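Local coordinates for protein probable ribose-5-phosphate isomerase B (Mycoplasma genitalium, PDB 6MU0) that binds ribulose-5-phosphate and probably catalyses its reversible conversion to ribose-5-phosphate in the non-oxidative stage of the pentose phosphate pathway, at residues 15-18 against 24-27; 29-34 against 127-132; 138-141 against 145-148. All coordinates share one frame; numbering follows the deposited sequence. Where two conformers were deposited one is given.

Contact 1 of 3, residues 15-18 against 24-27; sequences IASD and LKKI. With 5RP (ribulose-5-phosphate), chain B.
In the beta-alpha-beta unit formed by strand 12-16, helix 22-34 and strand 38-41, Lys25 of the helix lies across Ile15, Ala16 and Ser17, at and just beyond the end of the strand that leads into the ribulose-5-phosphate pocket. The lysine meets the three residues in turn with successive carbons of its chain. CG packs against the gamma branch of Ile15 (Lys25 CG to Ile15 CG1 4.0 Å), where the two side chains run at a slant to each other. The next methylene crosses the backbone of Ala16, with Lys25 CD 3.6 Å from Ala16 CA. Beyond it Lys25 CE comes within 3.4 Å of Ser17 OG. The chain leaves the helix extended and then bends at chi3 (64°) and again at chi4, which turns the amino group off the strand and toward its polar partners: NZ makes a salt bridge with Asp41 and also hydrogen-bonds the carbonyl oxygen of Pro44. Ser17 OG sits between its own backbone N and carbonyl carbon (chi1 69°), and from there donates a 2.8 Å hydrogen bond to Asp18 O. The carboxylate of Asp18 faces the substrate. Its OD2 accepts a short 2.6 Å bond from O13 of ribulose-5-phosphate, while OD1 is hydrogen-bonded to Thr20 OG1. With both oxygens engaged, rotation of the carboxylate is restrained, and the sugar hydroxyl meets an acceptor set just past the carboxyl end of a parallel strand, the usual place for a pocket in a Rossmann-like alpha/beta fold. The contact is largely van der Waals, with no hydrogen bond across it: methylenes cover the strand, the buried ammonium finds its charge partner on strand 38-41, and the serine hydroxyl donates to the backbone of Asp18 in the following loop.

Contact 2 of 3, residues 29-34 against 127-132; sequences SEHLKT and ENIKIV
The imidazole of His31 and the branched side chain of Ile129 are brought together by their torsions: in His31 CG is anti to the backbone N (chi1 170°), which sends the ring out from helix 22-34, while Ile129 has CG2 anti to its own N and swings CD1 round at chi2 (-71°). The two side chains approach from opposite directions, and the isoleucine presents two methyls to the histidine. CG2 lies over one face of the ring in a CH-pi contact, 4.0 Å from the ring centroid of His31 and 20° off the normal. It is displaced toward the rim, nearest NE2, with Ile129 CG2 to His31 NE2 at 3.8 Å. CD1 serves the other end of the imidazole, 3.9 Å from both CG and CD2 of His31. One turn further along helix 125-137, Val132 sets CG1 against both methyls of Leu32. Its separations are 4.0 Å from Val132 CG1 to Leu32 CD2 and 4.1 Å from Val132 CG1 to Leu32 CD1. Leu32 also rests on Val39 and Val132 on Leu116, so the inner pair carries the helix-helix interface down onto the sheet, while His31 and Ile129 form its more exposed part. No hydrogen bond joins the two segments. The imidazole is nevertheless tied to the second helix through NE2, hydrogen-bonded to Asp133 OD1; that bond would favour a proton on NE2 and would restrain the ring's rotation, leaving dispersion and the CH-pi contact to hold the remainder.

Contact 3 of 3, residues 138-141 against 145-148; sequences ANFE and HQRR
The backbones come closest at Glu141 and His145, their CA atoms 7.0 Å apart, where the chain leaves helix 125-137 at Ala138, runs extended through Phe140 and turns at Glu141 to enter helix 144-158. Phe140 makes the largest single share of the packing. Its CG is anti to the backbone N (chi1 -177°), which throws the ring across to the first turn of the helix, and the far rim of the ring does the touching. CE1 reaches His145 CB at 3.6 Å, and CZ comes 3.6 Å from the backbone N of Gln146. Next along the rim, Phe140 CE2 is 3.2 Å from Gln146 OE1, which approaches at the ring edge, near its plane. The amide is turned almost perpendicular to the ring, the two planes standing 89° apart, and the glutamine gets there by bending at chi2. The amide nitrogen NE2 is hydrogen-bonded to Asp150 OD1 further along the helix, which helps orient the amide with OE1 toward the ring. Beside this packing, Glu141 CB rests against the imidazole of His145, and a water joins their polar ends. The water donates to Glu141 OE1 at 2.6 Å and is hydrogen-bonded to His145 NE2 at 2.8 Å, lying in the plane of that ring at its edge. His145 stacks in turn on His110, the probable proton donor, and Glu141 also packs on it. His145 and Glu141 thus back His110, with Arg144 neighbouring His145 and Arg148 on the same helix; both arginines probably bind the sugar phosphate. The arrangement is consistent with the His110 part of a LacAB/RpiB active site, which in this family is completed by residues of the other subunit of the homodimer.

Contacts 1 and 2 share helix 22-34 and lie 10 Å apart between centres. They touch directly, Leu24 CD2 standing 3.4 Å from Asn128 ND2 and Ile27 CG2 3.9 Å from Ile129 CD1, so the helix is held on the sheet by contact 1 and against helix 125-137 by contact 2. Contact 3 follows that second helix in the chain; its nearest atoms are about 7 Å from contact 2 and about 17 Å from contact 1, across the chain's centre. Contact 1 reaches the bound ribulose-5-phosphate, whereas contact 3 adjoins His110, which is consistent with active sites shared between the subunits of the homodimer, as in other RpiB enzymes.

Contact 1 of 3, residues 15-18 against 24-27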
# COMPACT_ATOMS: atom_id res chain seq x y z
N ILE A 15 1.66 -6.77 3.53
CA ILE A 15 2.73 -6.35 2.64
C ILE A 15 3.09 -7.49 1.69
O ILE A 15 3.14 -8.66 2.09
CB ILE A 15 3.97 -5.83 3.41
CG1 ILE A 15 5.01 -5.25 2.45
CG2 ILE A 15 4.57 -6.89 4.31
CD1 ILE A 15 6.07 -4.40 3.14
N ALA A 16 3.33 -7.14 0.43
CA ALA A 16 3.78 -8.10 -0.56
C ALA A 16 4.55 -7.37 -1.65
O ALA A 16 4.55 -6.14 -1.73
CB ALA A 16 2.63 -8.92 -1.15
N SER A 17 5.20 -8.14 -2.51
CA SER A 17 5.95 -7.58 -3.62
C SER A 17 5.92 -8.58 -4.77
O SER A 17 5.33 -9.65 -4.66
CB SER A 17 7.40 -7.29 -3.21
OG SER A 17 8.13 -8.48 -3.00
N ASP A 18 6.57 -8.23 -5.88
CA ASP A 18 7.03 -9.26 -6.79
C ASP A 18 8.51 -9.53 -6.53
O ASP A 18 9.10 -9.05 -5.55
CB ASP A 18 6.70 -8.94 -8.25
CG ASP A 18 7.55 -7.82 -8.83
OD1 ASP A 18 8.34 -7.20 -8.09
OD2 ASP A 18 7.40 -7.55 -10.06
N LEU A 24 13.61 -4.97 0.06
CA LEU A 24 12.86 -3.85 0.61
C LEU A 24 11.69 -4.33 1.45
O LEU A 24 11.41 -3.76 2.52
CB LEU A 24 12.36 -2.96 -0.53
CG LEU A 24 11.52 -1.77 -0.08
CD1 LEU A 24 12.32 -0.82 0.80
CD2 LEU A 24 10.92 -1.06 -1.28
N LYS A 25 10.99 -5.38 1.01
CA LYS A 25 9.86 -5.89 1.77
C LYS A 25 10.29 -6.31 3.18
O LYS A 25 9.60 -5.99 4.16
CB LYS A 25 9.21 -7.05 1.02
CG LYS A 25 8.09 -7.72 1.81
CD LYS A 25 7.10 -8.43 0.91
CE LYS A 25 7.73 -9.59 0.14
NZ LYS A 25 8.12 -10.72 1.02
N LYS A 26 11.41 -7.03 3.30
CA LYS A 26 11.86 -7.42 4.64
C LYS A 26 12.26 -6.20 5.47
O LYS A 26 11.95 -6.13 6.66
CB LYS A 26 13.02 -8.42 4.59
CG LYS A 26 13.50 -8.78 6.01
CD LYS A 26 14.59 -9.84 6.06
CE LYS A 26 15.01 -10.11 7.51
NZ LYS A 26 16.06 -11.15 7.60
N ILE A 27 12.97 -5.24 4.86
CA ILE A 27 13.34 -4.03 5.58
C ILE A 27 12.10 -3.33 6.13
O ILE A 27 12.05 -2.96 7.31
CB ILE A 27 14.14 -3.09 4.66
CG1 ILE A 27 15.51 -3.69 4.34
CG2 ILE A 27 14.29 -1.72 5.31
CD1 ILE A 27 16.27 -2.95 3.25
C2 5RP B . 5.33 -3.56 -12.88
C3 5RP B . 6.81 -3.71 -12.55
C5 5RP B . 7.36 -5.13 -12.42
O13 5RP B . 8.10 -5.28 -11.22
C6 5RP B . 8.27 -5.30 -13.65
O14 5RP B . 7.47 -5.13 -14.82
C7 5RP B . 8.97 -6.64 -13.67
O8 5RP B . 9.96 -6.59 -14.71
P9 5RP B . 10.84 -7.89 -15.02
O12 5RP B . 11.76 -7.48 -16.14
O11 5RP B . 11.58 -8.25 -13.74
O10 5RP B . 9.89 -9.01 -15.41
O4 5RP B . 7.55 -2.76 -12.43
O1 5RP B . 4.97 -2.19 -12.96

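Contact 2 of 3, residues 29-34 against 127-132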
# COMPACT_ATOMS: atom_id res chain seq x y z
N SER A 29 8.99 -4.56 6.57
CA SER A 29 8.25 -5.39 7.51
C SER A 29 8.89 -5.37 8.89
O SER A 29 8.20 -5.16 9.90
CB SER A 29 8.15 -6.82 6.97
OG SER A 29 7.48 -7.64 7.90
N GLU A 30 10.20 -5.57 8.95
CA GLU A 30 10.87 -5.59 10.25
C GLU A 30 10.89 -4.21 10.90
O GLU A 30 10.76 -4.09 12.13
CB GLU A 30 12.27 -6.18 10.11
CG GLU A 30 12.27 -7.64 9.69
CD GLU A 30 11.67 -8.59 10.73
OE1 GLU A 30 11.70 -8.27 11.94
OE2 GLU A 30 11.19 -9.67 10.34
N HIS A 31 11.05 -3.15 10.10
CA HIS A 31 10.96 -1.79 10.61
C HIS A 31 9.62 -1.55 11.31
O HIS A 31 9.56 -1.02 12.43
CB HIS A 31 11.15 -0.84 9.42
CG HIS A 31 10.87 0.59 9.70
ND1 HIS A 31 11.75 1.41 10.37
CD2 HIS A 31 9.82 1.38 9.34
CE1 HIS A 31 11.25 2.63 10.43
NE2 HIS A 31 10.08 2.64 9.82
N LEU A 32 8.53 -1.94 10.66
CA LEU A 32 7.20 -1.71 11.22
C LEU A 32 6.92 -2.63 12.40
O LEU A 32 6.25 -2.22 13.36
CB LEU A 32 6.15 -1.86 10.13
CG LEU A 32 6.24 -0.82 9.02
CD1 LEU A 32 5.17 -1.08 7.98
CD2 LEU A 32 6.11 0.59 9.58
N LYS A 33 7.42 -3.87 12.36
CA LYS A 33 7.25 -4.74 13.52
C LYS A 33 7.93 -4.15 14.75
O LYS A 33 7.39 -4.21 15.86
CB LYS A 33 7.77 -6.14 13.22
CG LYS A 33 6.83 -6.93 12.31
CD LYS A 33 7.36 -8.34 12.05
CE LYS A 33 6.33 -9.19 11.30
NZ LYS A 33 5.11 -9.44 12.13
N THR A 34 9.12 -3.57 14.58
CA THR A 34 9.80 -2.95 15.71
C THR A 34 8.98 -1.79 16.28
O THR A 34 9.00 -1.56 17.50
CB THR A 34 11.18 -2.48 15.27
OG1 THR A 34 11.95 -3.62 14.87
CG2 THR A 34 11.90 -1.76 16.40
N GLU A 127 14.58 6.18 1.13
CA GLU A 127 13.43 7.01 0.77
C GLU A 127 12.13 6.25 0.93
O GLU A 127 11.12 6.81 1.38
CB GLU A 127 13.58 7.53 -0.67
CG GLU A 127 12.47 8.48 -1.10
CD GLU A 127 12.68 9.90 -0.63
OE1 GLU A 127 13.69 10.16 0.05
OE2 GLU A 127 11.82 10.75 -0.94
N ASN A 128 12.12 4.96 0.57
CA ASN A 128 10.92 4.16 0.75
C ASN A 128 10.52 4.04 2.22
O ASN A 128 9.33 4.09 2.54
CB ASN A 128 11.07 2.80 0.06
CG ASN A 128 10.68 2.86 -1.40
OD1 ASN A 128 9.71 3.54 -1.75
ND2 ASN A 128 11.43 2.17 -2.26
N ILE A 129 11.49 3.88 3.13
CA ILE A 129 11.14 3.87 4.55
C ILE A 129 10.52 5.19 4.97
O ILE A 129 9.54 5.23 5.73
CB ILE A 129 12.38 3.52 5.39
CG1 ILE A 129 12.73 2.04 5.26
CG2 ILE A 129 12.16 3.89 6.86
CD1 ILE A 129 11.74 1.10 5.94
N LYS A 130 11.08 6.31 4.49
CA LYS A 130 10.52 7.61 4.84
C LYS A 130 9.10 7.77 4.30
O LYS A 130 8.24 8.36 4.96
CB LYS A 130 11.41 8.72 4.29
CG LYS A 130 12.77 8.76 4.93
CD LYS A 130 13.71 9.69 4.18
CE LYS A 130 15.14 9.50 4.66
NZ LYS A 130 16.07 10.32 3.83
N ILE A 131 8.86 7.27 3.08
CA ILE A 131 7.53 7.31 2.50
C ILE A 131 6.55 6.53 3.37
O ILE A 131 5.46 7.01 3.70
CB ILE A 131 7.58 6.76 1.06
CG1 ILE A 131 8.29 7.75 0.13
CG2 ILE A 131 6.18 6.38 0.57
CD1 ILE A 131 8.69 7.16 -1.20
N VAL A 132 6.93 5.30 3.75
CA VAL A 132 6.10 4.48 4.62
C VAL A 132 5.79 5.21 5.92
O VAL A 132 4.64 5.29 6.36
CB VAL A 132 6.77 3.12 4.86
CG1 VAL A 132 6.03 2.35 5.95
CG2 VAL A 132 6.80 2.29 3.59

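Contact 3 of 3, residues 138-141 against 145-148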
# COMPACT_ATOMS: atom_id res chain seq x y z
N ALA A 138 0.44 10.23 8.71
CA ALA A 138 -0.54 11.18 8.22
C ALA A 138 -1.96 10.69 8.51
O ALA A 138 -2.20 9.50 8.73
CB ALA A 138 -0.36 11.38 6.72
N ASN A 139 -2.89 11.64 8.51
CA ASN A 139 -4.31 11.36 8.72
C ASN A 139 -5.12 11.95 7.57
O ASN A 139 -4.80 13.02 7.06
CB ASN A 139 -4.80 11.96 10.04
CG ASN A 139 -4.08 11.38 11.24
OD1 ASN A 139 -4.01 10.17 11.41
ND2 ASN A 139 -3.53 12.25 12.08
N PHE A 140 -6.17 11.23 7.18
CA PHE A 140 -7.11 11.74 6.19
C PHE A 140 -7.73 13.04 6.69
O PHE A 140 -8.15 13.14 7.85
CB PHE A 140 -8.19 10.68 5.95
CG PHE A 140 -9.20 11.05 4.89
CD1 PHE A 140 -8.79 11.53 3.66
CD2 PHE A 140 -10.55 10.87 5.12
CE1 PHE A 140 -9.72 11.86 2.68
CE2 PHE A 140 -11.49 11.20 4.15
CZ PHE A 140 -11.07 11.69 2.93
N GLU A 141 -7.79 14.05 5.82
CA GLU A 141 -8.26 15.38 6.19
C GLU A 141 -9.76 15.58 5.96
O GLU A 141 -10.30 16.61 6.37
CB GLU A 141 -7.41 16.47 5.51
CG GLU A 141 -5.98 16.52 6.06
CD GLU A 141 -5.05 17.49 5.35
OE1 GLU A 141 -5.45 18.10 4.33
OE2 GLU A 141 -3.89 17.63 5.81
N HIS A 145 -12.27 16.30 0.55
CA HIS A 145 -11.66 15.05 0.13
C HIS A 145 -12.59 13.87 0.34
O HIS A 145 -12.56 12.91 -0.44
CB HIS A 145 -10.34 14.86 0.87
CG HIS A 145 -9.48 16.07 0.85
ND1 HIS A 145 -8.93 16.57 -0.31
CD2 HIS A 145 -9.11 16.92 1.84
CE1 HIS A 145 -8.25 17.67 -0.03
NE2 HIS A 145 -8.34 17.90 1.27
N GLN A 146 -13.42 13.92 1.39
CA GLN A 146 -14.41 12.87 1.58
C GLN A 146 -15.43 12.87 0.44
O GLN A 146 -15.83 11.80 -0.04
CB GLN A 146 -15.11 13.04 2.93
CG GLN A 146 -16.09 11.92 3.25
CD GLN A 146 -15.38 10.62 3.58
OE1 GLN A 146 -14.63 10.54 4.55
NE2 GLN A 146 -15.62 9.60 2.76
N ARG A 147 -15.87 14.05 0.01
CA ARG A 147 -16.81 14.13 -1.10
C ARG A 147 -16.23 13.48 -2.35
O ARG A 147 -16.93 12.78 -3.09
CB ARG A 147 -17.13 15.60 -1.37
CG ARG A 147 -18.10 15.82 -2.49
CD ARG A 147 -18.38 17.29 -2.69
NE ARG A 147 -17.24 18.00 -3.28
CZ ARG A 147 -16.61 19.03 -2.72
NH1 ARG A 147 -16.98 19.50 -1.53
NH2 ARG A 147 -15.60 19.61 -3.35
N ARG A 148 -14.94 13.69 -2.60
CA ARG A 148 -14.30 13.13 -3.78
C ARG A 148 -14.15 11.61 -3.67
O ARG A 148 -14.50 10.88 -4.61
CB ARG A 148 -12.97 13.83 -4.02
CG ARG A 148 -13.19 15.28 -4.44
CD ARG A 148 -11.98 16.16 -4.22
NE ARG A 148 -12.34 17.55 -4.48
CZ ARG A 148 -11.60 18.60 -4.15
NH1 ARG A 148 -10.43 18.42 -3.53
NH2 ARG A 148 -12.04 19.82 -4.41
O HOH W 1 -7.68 19.32 3.60